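Local atomic coordinates of dihydroorotase (Saccharomyces cerevisiae S288C, PDB entry 6L0A), a protein that catalyses the zinc-dependent, ring-closing conversion of N-carbamoyl-L-aspartate to (S)-dihydroorotate, the third step of de novo pyrimidine biosynthesis. Residues L7-D12 against G34-Y39; N173-L178 against I309-V314; L209-L214 against P285-V290; F253-D258 against K301-D306. One frame throughout, in Å; residues are numbered along the deposited sequence.

From the N terminus, contact 1 closes first: a single beta-alpha-beta unit brings strand 11-15 beside strand 37-40. Contact 2 opens next, on strand 175-178, and is the last to close, at the end of helix 300-312, so it encloses both remaining contacts. Within its loop, contacts 3 and 4 cross: 209-214 opens, 253-258 follows, 285-290 closes contact 3 and 301-306 closes contact 4. Helix 300-312 serves contacts 2 and 4, and its side chains also pack on Leu9 and Ile37 of contact 1. Contacts 1 and 4 further meet where Asp12 OD2 is hydrogen-bonded to Ser257 OG, joining the first barrel strand to the loop that follows the last, beside the metal site.

Contact 1: residues L7-D12 against G34-Y39; sequences LGLTCD and GVSIAY
Cys11 and Asp12 run parallel to Ile37 and Ala38 as neighbouring strands, with Ile37 O accepting from Asp12 N at 2.8 Å and Asp12 O accepting in turn from Tyr39 N at 3.1 Å. Just before this ladder Thr10 O takes two donors: Ile37 N at 2.9 Å lies in the carbonyl plane, whereas Ser36 N at 3.0 Å sits above it. The hydroxyl of Thr10 joins the same junction. With chi1 at 48°, OG1 of Thr10 stands between the backbone N and the carbonyl carbon, where it gives a very short 2.5 Å hydrogen bond to Gly34 O and weakly accepts from Ser36 N. Gly34, at positive phi, ends helix 20-32 in a Schellman motif. Strand 11-15, helix 20-32 and strand 37-40 form the opening right-handed beta-alpha-beta unit of the TIM barrel. On one side of the paired strands Cys11 CB packs on Ile37 CB at 3.8 Å, while Ile37 CD1 touches Leu9 CB and also packs on Ile309 of helix 300-312. On the other side both methyls of Val35 rest against Asp12 CB, CG1 at 3.7 Å and CG2 slightly farther off. The Asp12 carboxylate is buried and hydrogen-bonded: OD1 to His14 N, OD2 to Ser257 OG and Gln280 NE2.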
loop_
_atom_site.group_PDB
_atom_site.type_symbol
_atom_site.label_atom_id
_atom_site.label_comp_id
_atom_site.label_asym_id
_atom_site.label_seq_id
_atom_site.Cartn_x
_atom_site.Cartn_y
_atom_site.Cartn_z
ATOM N N LEU C 7 -27.231 -6.334 23.054
ATOM C CA LEU C 7 -25.878 -6.872 23.045
ATOM C C LEU C 7 -25.267 -6.959 24.438
ATOM O O LEU C 7 -24.172 -7.516 24.590
ATOM C CB LEU C 7 -24.989 -6.027 22.127
ATOM C CG LEU C 7 -25.380 -6.089 20.644
ATOM C CD1 LEU C 7 -24.551 -5.122 19.808
ATOM C CD2 LEU C 7 -25.251 -7.504 20.104
ATOM N N GLY C 8 -25.940 -6.419 25.452
ATOM C CA GLY C 8 -25.453 -6.576 26.814
ATOM C C GLY C 8 -24.175 -5.801 27.069
ATOM O O GLY C 8 -24.026 -4.632 26.681
ATOM N N LEU C 9 -23.244 -6.454 27.768
ATOM C CA LEU C 9 -21.971 -5.833 28.140
ATOM C C LEU C 9 -20.981 -6.116 27.015
ATOM O O LEU C 9 -20.320 -7.148 26.985
ATOM C CB LEU C 9 -21.474 -6.369 29.477
ATOM C CG LEU C 9 -22.482 -6.274 30.620
ATOM C CD1 LEU C 9 -21.989 -7.020 31.847
ATOM C CD2 LEU C 9 -22.778 -4.814 30.940
ATOM N N THR C 10 -20.900 -5.191 26.074
ATOM C CA THR C 10 -20.017 -5.320 24.923
ATOM C C THR C 10 -18.565 -5.073 25.325
ATOM O O THR C 10 -18.278 -4.256 26.204
ATOM C CB THR C 10 -20.419 -4.308 23.856
ATOM O OG1 THR C 10 -20.584 -3.032 24.478
ATOM C CG2 THR C 10 -21.733 -4.710 23.197
ATOM N N CYS C 11 -17.638 -5.751 24.640
ATOM C CA CYS C 11 -16.223 -5.530 24.905
ATOM C C CYS C 11 -15.453 -5.308 23.605
ATOM O O CYS C 11 -15.690 -5.974 22.592
ATOM C CB CYS C 11 -15.585 -6.688 25.666
ATOM S SG CYS C 11 -15.929 -8.322 25.055
ATOM N N ASP C 12 -14.518 -4.372 23.666
ATOM C CA ASP C 12 -13.526 -4.144 22.616
ATOM C C ASP C 12 -12.179 -4.451 23.256
ATOM O O ASP C 12 -11.684 -3.689 24.095
ATOM C CB ASP C 12 -13.611 -2.712 22.091
ATOM C CG ASP C 12 -12.523 -2.388 21.088
ATOM O OD1 ASP C 12 -11.683 -3.268 20.790
ATOM O OD2 ASP C 12 -12.519 -1.242 20.605
ATOM N N GLY C 34 -20.560 2.159 21.545
ATOM C CA GLY C 34 -21.295 0.987 21.960
ATOM C C GLY C 34 -20.518 -0.020 22.779
ATOM O O GLY C 34 -20.952 -1.171 22.867
ATOM N N VAL C 35 -19.405 0.376 23.392
ATOM C CA VAL C 35 -18.483 -0.545 24.058
ATOM C C VAL C 35 -18.509 -0.282 25.556
ATOM O O VAL C 35 -18.278 0.848 26.002
ATOM C CB VAL C 35 -17.052 -0.390 23.504
ATOM C CG1 VAL C 35 -16.058 -1.139 24.372
ATOM C CG2 VAL C 35 -17.002 -0.862 22.049
ATOM N N SER C 36 -18.759 -1.337 26.333
ATOM C CA SER C 36 -18.787 -1.250 27.789
ATOM C C SER C 36 -17.424 -1.514 28.417
ATOM O O SER C 36 -17.048 -0.839 29.383
ATOM C CB SER C 36 -19.808 -2.250 28.347
ATOM O OG SER C 36 -19.694 -2.331 29.758
ATOM N N ILE C 37 -16.679 -2.472 27.860
ATOM C CA ILE C 37 -15.418 -2.964 28.406
ATOM C C ILE C 37 -14.332 -2.739 27.354
ATOM O O ILE C 37 -14.508 -3.137 26.201
ATOM C CB ILE C 37 -15.504 -4.459 28.758
ATOM C CG1 ILE C 37 -16.604 -4.725 29.791
ATOM C CG2 ILE C 37 -14.157 -4.975 29.264
ATOM C CD1 ILE C 37 -17.188 -6.132 29.686
ATOM N N ALA C 38 -13.220 -2.126 27.757
ATOM C CA ALA C 38 -12.108 -1.824 26.854
ATOM C C ALA C 38 -10.798 -2.364 27.418
ATOM O O ALA C 38 -10.478 -2.124 28.585
ATOM C CB ALA C 38 -11.981 -0.311 26.638
ATOM N N TYR C 39 -10.028 -3.063 26.584
ATOM C CA TYR C 39 -8.676 -3.479 26.938
ATOM C C TYR C 39 -7.705 -2.466 26.345
ATOM O O TYR C 39 -7.622 -2.340 25.118
ATOM C CB TYR C 39 -8.380 -4.877 26.414
ATOM C CG TYR C 39 -7.039 -5.449 26.843
ATOM C CD1 TYR C 39 -6.762 -5.696 28.176
ATOM C CD2 TYR C 39 -6.068 -5.772 25.900
ATOM C CE1 TYR C 39 -5.533 -6.247 28.574
ATOM C CE2 TYR C 39 -4.838 -6.318 26.280
ATOM C CZ TYR C 39 -4.587 -6.555 27.626
ATOM O OH TYR C 39 -3.387 -7.110 28.028
#

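Contact 2: residues N173-L178 against I309-V314; sequences NLKIIL and ISFYEV
Lys175 and Ile177, alternate residues of barrel strand 175-178, meet the C-terminal end of helix 300-312 in a mostly apolar contact with a charged margin. It lies near the strand's start, whereas zinc ligand His180 follows its far end. The Phe311 ring fits between the two side chains. Lys175 CD rides over one face, 4.2 Å from the ring centroid in a CH-pi contact, and Ile177 CG1 approaches CE2 of Phe311 to 3.4 Å. Next along, Ile177 CD1 lies 3.6 Å from CE1 of Tyr312, whose side chain crosses it at about a right angle; the tyrosine hydroxyl is hydrogen-bonded to Asn135. A bend at chi3 (-84°) carries the lysine ammonium group past the ring to the helix end. There Lys175 NZ donates to Phe311 O at 2.9 Å in the carbonyl plane and makes a 2.8 Å salt bridge to Glu313 OE2, met on its anti side, 28° out of the carboxylate plane. Glu313, at positive phi, is the C-prime residue of the Schellman motif ending the helix. A water 3.0 Å from Lys175 NZ is a third acceptor. Three acceptors thus hold the ammonium group, whose charge probably also interacts favourably with the helix C terminus.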
loop_
_atom_site.group_PDB
_atom_site.type_symbol
_atom_site.label_atom_id
_atom_site.label_comp_id
_atom_site.label_asym_id
_atom_site.label_seq_id
_atom_site.Cartn_x
_atom_site.Cartn_y
_atom_site.Cartn_z
ATOM N N ASN C 173 -0.337 -23.414 29.345
ATOM C CA ASN C 173 -1.420 -22.888 30.167
ATOM C C ASN C 173 -1.596 -21.385 30.020
ATOM O O ASN C 173 -2.523 -20.820 30.617
ATOM C CB ASN C 173 -1.190 -23.231 31.641
ATOM C CG ASN C 173 -1.237 -24.724 31.902
ATOM O OD1 ASN C 173 -2.087 -25.435 31.361
ATOM N ND2 ASN C 173 -0.315 -25.210 32.728
ATOM N N LEU C 174 -0.741 -20.731 29.238
ATOM C CA LEU C 174 -0.799 -19.283 29.068
ATOM C C LEU C 174 -1.878 -18.913 28.057
ATOM O O LEU C 174 -1.912 -19.453 26.950
ATOM C CB LEU C 174 0.570 -18.770 28.613
ATOM C CG LEU C 174 0.774 -17.289 28.289
ATOM C CD1 LEU C 174 0.509 -16.451 29.525
ATOM C CD2 LEU C 174 2.182 -17.035 27.750
ATOM N N LYS C 175 -2.761 -17.989 28.435
ATOM C CA LYS C 175 -3.694 -17.422 27.471
ATOM C C LYS C 175 -2.932 -16.505 26.520
ATOM O O LYS C 175 -2.216 -15.597 26.957
ATOM C CB LYS C 175 -4.806 -16.655 28.194
ATOM C CG LYS C 175 -5.833 -17.561 28.870
ATOM C CD LYS C 175 -7.039 -16.782 29.388
ATOM C CE LYS C 175 -6.791 -16.168 30.765
ATOM N NZ LYS C 175 -8.013 -15.498 31.324
ATOM N N ILE C 176 -3.051 -16.766 25.221
ATOM C CA ILE C 176 -2.337 -16.009 24.198
ATOM C C ILE C 176 -3.342 -15.553 23.153
ATOM O O ILE C 176 -4.195 -16.334 22.716
ATOM C CB ILE C 176 -1.222 -16.842 23.537
ATOM C CG1 ILE C 176 -0.176 -17.289 24.551
ATOM C CG2 ILE C 176 -0.539 -16.054 22.416
ATOM C CD1 ILE C 176 0.830 -18.272 23.959
ATOM N N ILE C 177 -3.239 -14.298 22.737
ATOM C CA ILE C 177 -4.090 -13.784 21.677
ATOM C C ILE C 177 -3.224 -13.338 20.515
ATOM O O ILE C 177 -2.307 -12.527 20.687
ATOM C CB ILE C 177 -4.977 -12.619 22.147
ATOM C CG1 ILE C 177 -5.874 -13.053 23.308
ATOM C CG2 ILE C 177 -5.835 -12.122 20.973
ATOM C CD1 ILE C 177 -6.740 -11.937 23.849
ATOM N N LEU C 178 -3.527 -13.854 19.334
ATOM C CA LEU C 178 -2.990 -13.290 18.101
ATOM C C LEU C 178 -3.884 -12.108 17.743
ATOM O O LEU C 178 -4.981 -12.283 17.215
ATOM C CB LEU C 178 -2.958 -14.345 17.001
ATOM C CG LEU C 178 -2.264 -13.946 15.689
ATOM C CD1 LEU C 178 -0.814 -13.512 15.897
ATOM C CD2 LEU C 178 -2.347 -15.078 14.677
ATOM N N ILE C 309 -15.579 -11.535 27.023
ATOM C CA ILE C 309 -15.827 -11.622 28.460
ATOM C C ILE C 309 -15.371 -12.973 29.003
ATOM O O ILE C 309 -14.747 -13.052 30.069
ATOM C CB ILE C 309 -17.317 -11.360 28.749
ATOM C CG1 ILE C 309 -17.582 -9.853 28.755
ATOM C CG2 ILE C 309 -17.742 -12.014 30.070
ATOM C CD1 ILE C 309 -19.051 -9.481 28.785
ATOM N N SER C 310 -15.654 -14.053 28.271
ATOM C CA SER C 310 -15.274 -15.388 28.727
ATOM C C SER C 310 -13.755 -15.575 28.738
ATOM O O SER C 310 -13.194 -16.113 29.701
ATOM C CB SER C 310 -15.951 -16.447 27.848
ATOM O OG SER C 310 -15.428 -17.745 28.094
ATOM N N PHE C 311 -13.073 -15.143 27.671
ATOM C CA PHE C 311 -11.628 -15.355 27.568
ATOM C C PHE C 311 -10.869 -14.550 28.614
ATOM O O PHE C 311 -9.905 -15.046 29.209
ATOM C CB PHE C 311 -11.146 -14.984 26.156
ATOM C CG PHE C 311 -9.725 -15.379 25.868
ATOM C CD1 PHE C 311 -9.428 -16.646 25.410
ATOM C CD2 PHE C 311 -8.688 -14.485 26.058
ATOM C CE1 PHE C 311 -8.112 -17.026 25.147
ATOM C CE2 PHE C 311 -7.384 -14.854 25.798
ATOM C CZ PHE C 311 -7.098 -16.130 25.331
ATOM N N TYR C 312 -11.263 -13.298 28.830
ATOM C CA TYR C 312 -10.600 -12.470 29.823
ATOM C C TYR C 312 -11.162 -12.709 31.218
ATOM O O TYR C 312 -10.678 -12.100 32.179
ATOM C CB TYR C 312 -10.725 -10.990 29.456
ATOM C CG TYR C 312 -9.674 -10.513 28.466
ATOM C CD1 TYR C 312 -9.873 -10.627 27.091
ATOM C CD2 TYR C 312 -8.479 -9.959 28.912
ATOM C CE1 TYR C 312 -8.893 -10.189 26.186
ATOM C CE2 TYR C 312 -7.511 -9.516 28.028
ATOM C CZ TYR C 312 -7.719 -9.637 26.669
ATOM O OH TYR C 312 -6.738 -9.200 25.804
ATOM N N GLU C 313 -12.173 -13.570 31.322
ATOM C CA GLU C 313 -12.821 -13.931 32.585
ATOM C C GLU C 313 -13.232 -12.684 33.363
ATOM O O GLU C 313 -12.877 -12.493 34.528
ATOM C CB GLU C 313 -11.926 -14.855 33.414
ATOM C CG GLU C 313 -11.594 -16.130 32.640
ATOM C CD GLU C 313 -10.610 -17.058 33.360
ATOM O OE1 GLU C 313 -10.951 -17.544 34.454
ATOM O OE2 GLU C 313 -9.511 -17.275 32.823
ATOM N N VAL C 314 -13.988 -11.821 32.684
ATOM C CA VAL C 314 -14.499 -10.587 33.266
ATOM C C VAL C 314 -15.663 -10.937 34.181
ATOM O O VAL C 314 -16.586 -11.652 33.779
ATOM C CB VAL C 314 -14.944 -9.613 32.165
ATOM C CG1 VAL C 314 -15.375 -8.277 32.763
ATOM C CG2 VAL C 314 -13.818 -9.404 31.145
HETATM O O HOH W 1 -7.541 -12.957 32.850
#

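Contact 3: residues L209-L214 against P285-V290; sequences LTAHHL and PYIAQV
Ile287, on helix 283-293, enters the apolar contact with its CD1 methyl, which touches both ends of the turn formed by Ala211 and Leu214. Apolar packing makes up everything that passes between the two segments. Ile287 CD1 sits 3.6 Å from Ala211 CA and 3.9 Å from Leu214 CD1. Two bends in the isoleucine, chi1 -60° and chi2 -63°, fold CD1 toward the loop although the side chain starts off along the helix flank. On one side of it Ala211 CB meets Tyr286 CB at 3.9 Å, so the tyrosine contributes its root to the contact, while its ring runs on to Phe349: the two aromatic rings meet edge-to-face and Tyr286 OH is hydrogen-bonded to Phe349 O. One turn along the helix, Val290 CG2 lies 3.9 Å from Leu214 CB, and these two side chains cross at about a right angle.

Hydrogen bonding serves instead to hold the loop in shape. Thr210 OG1 accepts from His213 N at 2.9 Å, an ST motif, and is also hydrogen-bonded to His213 ND1 at 2.8 Å; the other ring nitrogen, NE2, bonds Pro231 O. The same hydroxyl oxygen lies over the centre of the His212 ring, 3.5 Å above its plane. Leu214 N closes the turn on Ala211 O.

On the loop's inner side Thr210 touches zinc ligands His180 and Asp258. The loop follows barrel strand 205-209 and packs between two helices: Leu214 also touches Val243 of helix 236-246, while Ile287 also touches Phe303 and Val304 of helix 300-312.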
loop_
_atom_site.group_PDB
_atom_site.type_symbol
_atom_site.label_atom_id
_atom_site.label_comp_id
_atom_site.label_asym_id
_atom_site.label_seq_id
_atom_site.Cartn_x
_atom_site.Cartn_y
_atom_site.Cartn_z
ATOM N N LEU C 209 -10.348 -9.780 15.889
ATOM C CA LEU C 209 -10.567 -9.239 14.556
ATOM C C LEU C 209 -11.063 -7.812 14.691
ATOM O O LEU C 209 -11.902 -7.517 15.545
ATOM C CB LEU C 209 -11.569 -10.088 13.768
ATOM C CG LEU C 209 -11.122 -11.544 13.568
ATOM C CD1 LEU C 209 -12.283 -12.381 13.040
ATOM C CD2 LEU C 209 -9.923 -11.627 12.619
ATOM N N THR C 210 -10.514 -6.920 13.872
ATOM C CA THR C 210 -10.879 -5.519 13.906
ATOM C C THR C 210 -12.123 -5.284 13.066
ATOM O O THR C 210 -12.563 -6.149 12.306
ATOM C CB THR C 210 -9.764 -4.645 13.347
ATOM O OG1 THR C 210 -9.663 -4.890 11.936
ATOM C CG2 THR C 210 -8.433 -4.952 14.029
ATOM N N ALA C 211 -12.671 -4.084 13.196
ATOM C CA ALA C 211 -13.727 -3.666 12.280
ATOM C C ALA C 211 -13.173 -3.451 10.879
ATOM O O ALA C 211 -13.755 -3.914 9.892
ATOM C CB ALA C 211 -14.397 -2.394 12.794
ATOM N N HIS C 212 -12.032 -2.769 10.767
ATOM C CA HIS C 212 -11.624 -2.315 9.437
ATOM C C HIS C 212 -11.088 -3.455 8.574
ATOM O O HIS C 212 -11.198 -3.397 7.345
ATOM C CB HIS C 212 -10.613 -1.171 9.536
ATOM C CG HIS C 212 -9.478 -1.413 10.484
ATOM N ND1 HIS C 212 -9.603 -1.270 11.851
ATOM C CD2 HIS C 212 -8.183 -1.734 10.257
ATOM C CE1 HIS C 212 -8.436 -1.514 12.425
ATOM N NE2 HIS C 212 -7.555 -1.786 11.478
ATOM N N HIS C 213 -10.539 -4.509 9.177
ATOM C CA HIS C 213 -10.095 -5.627 8.354
ATOM C C HIS C 213 -11.251 -6.478 7.837
ATOM O O HIS C 213 -11.017 -7.340 6.991
ATOM C CB HIS C 213 -9.103 -6.492 9.132
ATOM C CG HIS C 213 -7.771 -5.829 9.343
ATOM N ND1 HIS C 213 -7.317 -5.422 10.581
ATOM C CD2 HIS C 213 -6.794 -5.501 8.457
ATOM C CE1 HIS C 213 -6.121 -4.867 10.449
ATOM N NE2 HIS C 213 -5.779 -4.910 9.171
ATOM N N LEU C 214 -12.473 -6.277 8.344
ATOM C CA LEU C 214 -13.651 -6.925 7.776
ATOM C C LEU C 214 -14.157 -6.203 6.537
ATOM O O LEU C 214 -15.026 -6.738 5.836
ATOM C CB LEU C 214 -14.767 -7.004 8.819
ATOM C CG LEU C 214 -14.390 -7.713 10.126
ATOM C CD1 LEU C 214 -15.609 -7.863 11.033
ATOM C CD2 LEU C 214 -13.748 -9.072 9.845
ATOM N N PRO C 285 -21.626 -0.321 15.589
ATOM C CA PRO C 285 -22.298 -0.178 14.278
ATOM C C PRO C 285 -21.492 -0.684 13.082
ATOM O O PRO C 285 -22.095 -1.262 12.166
ATOM C CB PRO C 285 -22.561 1.329 14.191
ATOM C CG PRO C 285 -22.703 1.764 15.614
ATOM C CD PRO C 285 -21.723 0.919 16.387
ATOM N N TYR C 286 -20.160 -0.499 13.052
ATOM C CA TYR C 286 -19.361 -1.068 11.962
ATOM C C TYR C 286 -19.515 -2.579 11.910
ATOM O O TYR C 286 -19.721 -3.169 10.842
ATOM C CB TYR C 286 -17.868 -0.734 12.123
ATOM C CG TYR C 286 -17.446 0.706 11.975
ATOM C CD1 TYR C 286 -17.764 1.441 10.835
ATOM C CD2 TYR C 286 -16.687 1.319 12.960
ATOM C CE1 TYR C 286 -17.359 2.753 10.705
ATOM C CE2 TYR C 286 -16.269 2.628 12.842
ATOM C CZ TYR C 286 -16.612 3.343 11.707
ATOM O OH TYR C 286 -16.201 4.637 11.601
ATOM N N ILE C 287 -19.363 -3.234 13.062
ATOM C CA ILE C 287 -19.427 -4.688 13.100
ATOM C C ILE C 287 -20.825 -5.170 12.722
ATOM O O ILE C 287 -20.988 -6.181 12.029
ATOM C CB ILE C 287 -19.006 -5.187 14.493
ATOM C CG1 ILE C 287 -17.573 -4.730 14.802
ATOM C CG2 ILE C 287 -19.117 -6.689 14.560
ATOM C CD1 ILE C 287 -16.541 -5.321 13.854
ATOM N N ALA C 288 -21.850 -4.456 13.185
ATOM C CA ALA C 288 -23.222 -4.823 12.861
ATOM C C ALA C 288 -23.453 -4.784 11.358
ATOM O O ALA C 288 -24.180 -5.621 10.810
ATOM C CB ALA C 288 -24.189 -3.889 13.582
ATOM N N GLN C 289 -22.817 -3.836 10.670
ATOM C CA GLN C 289 -22.919 -3.787 9.216
ATOM C C GLN C 289 -22.484 -5.107 8.596
ATOM O O GLN C 289 -23.153 -5.642 7.700
ATOM C CB GLN C 289 -22.078 -2.629 8.675
ATOM C CG GLN C 289 -22.444 -2.200 7.258
ATOM C CD GLN C 289 -23.892 -1.774 7.156
ATOM O OE1 GLN C 289 -24.380 -0.990 7.978
ATOM N NE2 GLN C 289 -24.593 -2.285 6.145
ATOM N N VAL C 290 -21.369 -5.656 9.074
ATOM C CA VAL C 290 -20.835 -6.895 8.518
ATOM C C VAL C 290 -21.756 -8.066 8.823
ATOM O O VAL C 290 -22.057 -8.887 7.946
ATOM C CB VAL C 290 -19.418 -7.144 9.061
ATOM C CG1 VAL C 290 -18.877 -8.480 8.545
ATOM C CG2 VAL C 290 -18.522 -5.980 8.682
#

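Contact 4: residues F253-D258 against K301-D306; sequences FFFGSD and KGFVSD. With ZN (zinc ion), chain K; LMR ((2S)-2-hydroxybutanedioic acid), chain M.
Phe254 and Phe255 belong to the last strand of the TIM barrel, and helix 300-312 crosses beside it, with the short axes 5.9 Å apart at -66°. One backbone hydrogen bond links the two, from Phe255 N to Phe303 O at 3.0 Å. Helix 300-312 widens into a pi-type turn here, in which Asp306 N reaches back to Lys301 O; the same two residues are joined by a salt bridge, Lys301 NZ to the syn lone pair of Asp306 OD1 at 2.8 Å. Phe303 carries the side-chain contact. CG of Phe303 is trans to the backbone N (chi1 178°), which lays the ring along the strand's main chain, with its CE1 3.4 Å from Phe254 C. One face of that ring takes Phe255 CA, 3.6 Å from CZ of Phe303. The Phe255 side chain crosses that of Phe303 at about a right angle, its CB 3.6 Å from Phe303 CE2, and Val304 CG1 adds a looser apolar touch on the same CB. Helix 283-293 packs against this cluster through Ile287, which touches Phe255, Phe303 and Val304. Beyond the strand the chain turns into Asp258, whose OD1 binds a zinc ion at 2.1 Å together with His14, His16 and Lys98, the lysine probably carboxylated as in relatives, while a carboxylate oxygen of the bound malate, O1A, is 2.5 Å from the metal. An aspartate just past the eighth strand, completing a metal site begun by two histidines at the end of the first, is a hallmark of the amidohydrolase superfamily.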
loop_
_atom_site.group_PDB
_atom_site.type_symbol
_atom_site.label_atom_id
_atom_site.label_comp_id
_atom_site.label_asym_id
_atom_site.label_seq_id
_atom_site.Cartn_x
_atom_site.Cartn_y
_atom_site.Cartn_z
ATOM N N PHE C 253 -12.559 -16.473 18.252
ATOM C CA PHE C 253 -12.495 -15.208 17.523
ATOM C C PHE C 253 -13.417 -14.218 18.222
ATOM O O PHE C 253 -14.577 -14.543 18.494
ATOM C CB PHE C 253 -12.919 -15.363 16.049
ATOM C CG PHE C 253 -12.076 -16.330 15.259
ATOM C CD1 PHE C 253 -10.737 -16.072 15.021
ATOM C CD2 PHE C 253 -12.633 -17.489 14.731
ATOM C CE1 PHE C 253 -9.961 -16.962 14.296
ATOM C CE2 PHE C 253 -11.861 -18.375 13.995
ATOM C CZ PHE C 253 -10.527 -18.111 13.779
ATOM N N PHE C 254 -12.912 -13.026 18.535
ATOM C CA PHE C 254 -13.786 -11.995 19.074
ATOM C C PHE C 254 -13.228 -10.623 18.724
ATOM O O PHE C 254 -12.151 -10.499 18.140
ATOM C CB PHE C 254 -14.016 -12.160 20.594
ATOM C CG PHE C 254 -12.764 -12.336 21.419
ATOM C CD1 PHE C 254 -12.326 -13.601 21.776
ATOM C CD2 PHE C 254 -12.064 -11.230 21.891
ATOM C CE1 PHE C 254 -11.193 -13.769 22.571
ATOM C CE2 PHE C 254 -10.932 -11.393 22.683
ATOM C CZ PHE C 254 -10.499 -12.664 23.021
ATOM N N PHE C 255 -13.998 -9.594 19.072
ATOM C CA PHE C 255 -13.777 -8.240 18.578
ATOM C C PHE C 255 -12.661 -7.542 19.338
ATOM O O PHE C 255 -12.697 -7.453 20.570
ATOM C CB PHE C 255 -15.062 -7.425 18.716
ATOM C CG PHE C 255 -14.948 -5.994 18.270
ATOM C CD1 PHE C 255 -14.450 -5.678 17.017
ATOM C CD2 PHE C 255 -15.384 -4.963 19.100
ATOM C CE1 PHE C 255 -14.379 -4.356 16.606
ATOM C CE2 PHE C 255 -15.324 -3.642 18.692
ATOM C CZ PHE C 255 -14.821 -3.339 17.435
ATOM N N GLY C 256 -11.685 -7.023 18.595
ATOM C CA GLY C 256 -10.748 -6.050 19.135
ATOM C C GLY C 256 -10.543 -5.010 18.057
ATOM O O GLY C 256 -10.056 -5.350 16.977
ATOM N N SER C 257 -10.937 -3.764 18.302
ATOM C CA SER C 257 -11.001 -2.806 17.200
ATOM C C SER C 257 -9.620 -2.426 16.692
ATOM O O SER C 257 -9.454 -2.124 15.503
ATOM C CB SER C 257 -11.743 -1.544 17.639
ATOM O OG SER C 257 -11.016 -0.837 18.627
ATOM N N ASP C 258 -8.630 -2.407 17.576
ATOM C CA ASP C 258 -7.377 -1.705 17.315
ATOM C C ASP C 258 -7.657 -0.296 16.806
ATOM O O ASP C 258 -6.985 0.204 15.903
ATOM C CB ASP C 258 -6.488 -2.470 16.327
ATOM C CG ASP C 258 -5.059 -1.961 16.335
ATOM O OD1 ASP C 258 -4.699 -1.288 17.320
ATOM O OD2 ASP C 258 -4.309 -2.182 15.351
ATOM N N LYS C 301 -23.774 -11.085 19.198
ATOM C CA LYS C 301 -23.546 -10.952 20.634
ATOM C C LYS C 301 -22.341 -11.769 21.081
ATOM O O LYS C 301 -21.588 -11.347 21.964
ATOM C CB LYS C 301 -24.797 -11.368 21.412
ATOM C CG LYS C 301 -24.594 -11.352 22.922
ATOM C CD LYS C 301 -25.872 -10.996 23.661
ATOM C CE LYS C 301 -25.593 -10.753 25.141
ATOM N NZ LYS C 301 -25.026 -11.983 25.764
ATOM N N GLY C 302 -22.142 -12.943 20.489
ATOM C CA GLY C 302 -20.969 -13.724 20.833
ATOM C C GLY C 302 -19.683 -13.014 20.458
ATOM O O GLY C 302 -18.738 -12.961 21.249
ATOM N N PHE C 303 -19.657 -12.405 19.269
ATOM C CA PHE C 303 -18.420 -11.824 18.752
ATOM C C PHE C 303 -18.035 -10.550 19.497
ATOM O O PHE C 303 -16.845 -10.301 19.716
ATOM C CB PHE C 303 -18.557 -11.551 17.253
ATOM C CG PHE C 303 -17.341 -10.902 16.641
ATOM C CD1 PHE C 303 -16.181 -11.630 16.438
ATOM C CD2 PHE C 303 -17.366 -9.577 16.272
ATOM C CE1 PHE C 303 -15.045 -11.029 15.885
ATOM C CE2 PHE C 303 -16.247 -8.967 15.706
ATOM C CZ PHE C 303 -15.087 -9.702 15.519
ATOM N N VAL C 304 -19.015 -9.738 19.904
ATOM C CA VAL C 304 -18.743 -8.454 20.545
ATOM C C VAL C 304 -19.029 -8.454 22.039
ATOM O O VAL C 304 -18.931 -7.391 22.666
ATOM C CB VAL C 304 -19.506 -7.299 19.873
ATOM C CG1 VAL C 304 -19.156 -7.207 18.380
ATOM C CG2 VAL C 304 -21.015 -7.460 20.071
ATOM N N SER C 305 -19.389 -9.593 22.633
ATOM C CA SER C 305 -19.576 -9.589 24.079
ATOM C C SER C 305 -19.205 -10.916 24.729
ATOM O O SER C 305 -18.288 -10.954 25.552
ATOM C CB SER C 305 -21.017 -9.224 24.449
ATOM O OG SER C 305 -21.156 -9.152 25.863
ATOM N N ASP C 306 -19.891 -12.006 24.369
ATOM C CA ASP C 306 -19.746 -13.260 25.112
ATOM C C ASP C 306 -18.301 -13.750 25.134
ATOM O O ASP C 306 -17.762 -14.083 26.199
ATOM C CB ASP C 306 -20.646 -14.349 24.510
ATOM C CG ASP C 306 -22.119 -13.974 24.512
ATOM O OD1 ASP C 306 -22.501 -12.975 25.159
ATOM O OD2 ASP C 306 -22.892 -14.688 23.840
HETATM ZN ZN ZN K . -3.181 -1.893 18.564
HETATM C C1 LMR M . -0.994 -0.947 15.770
HETATM O O1A LMR M . -1.840 -1.618 16.420
HETATM O O1B LMR M . -0.205 -1.589 15.047
HETATM C C2 LMR M . -0.896 0.595 15.846
HETATM O O2 LMR M . -1.135 1.288 14.636
HETATM C C3 LMR M . -1.982 1.141 16.711
HETATM C C4 LMR M . -1.361 2.461 17.105
HETATM O O4A LMR M . -1.168 3.408 16.267
HETATM O O4B LMR M . -1.046 2.514 18.301
#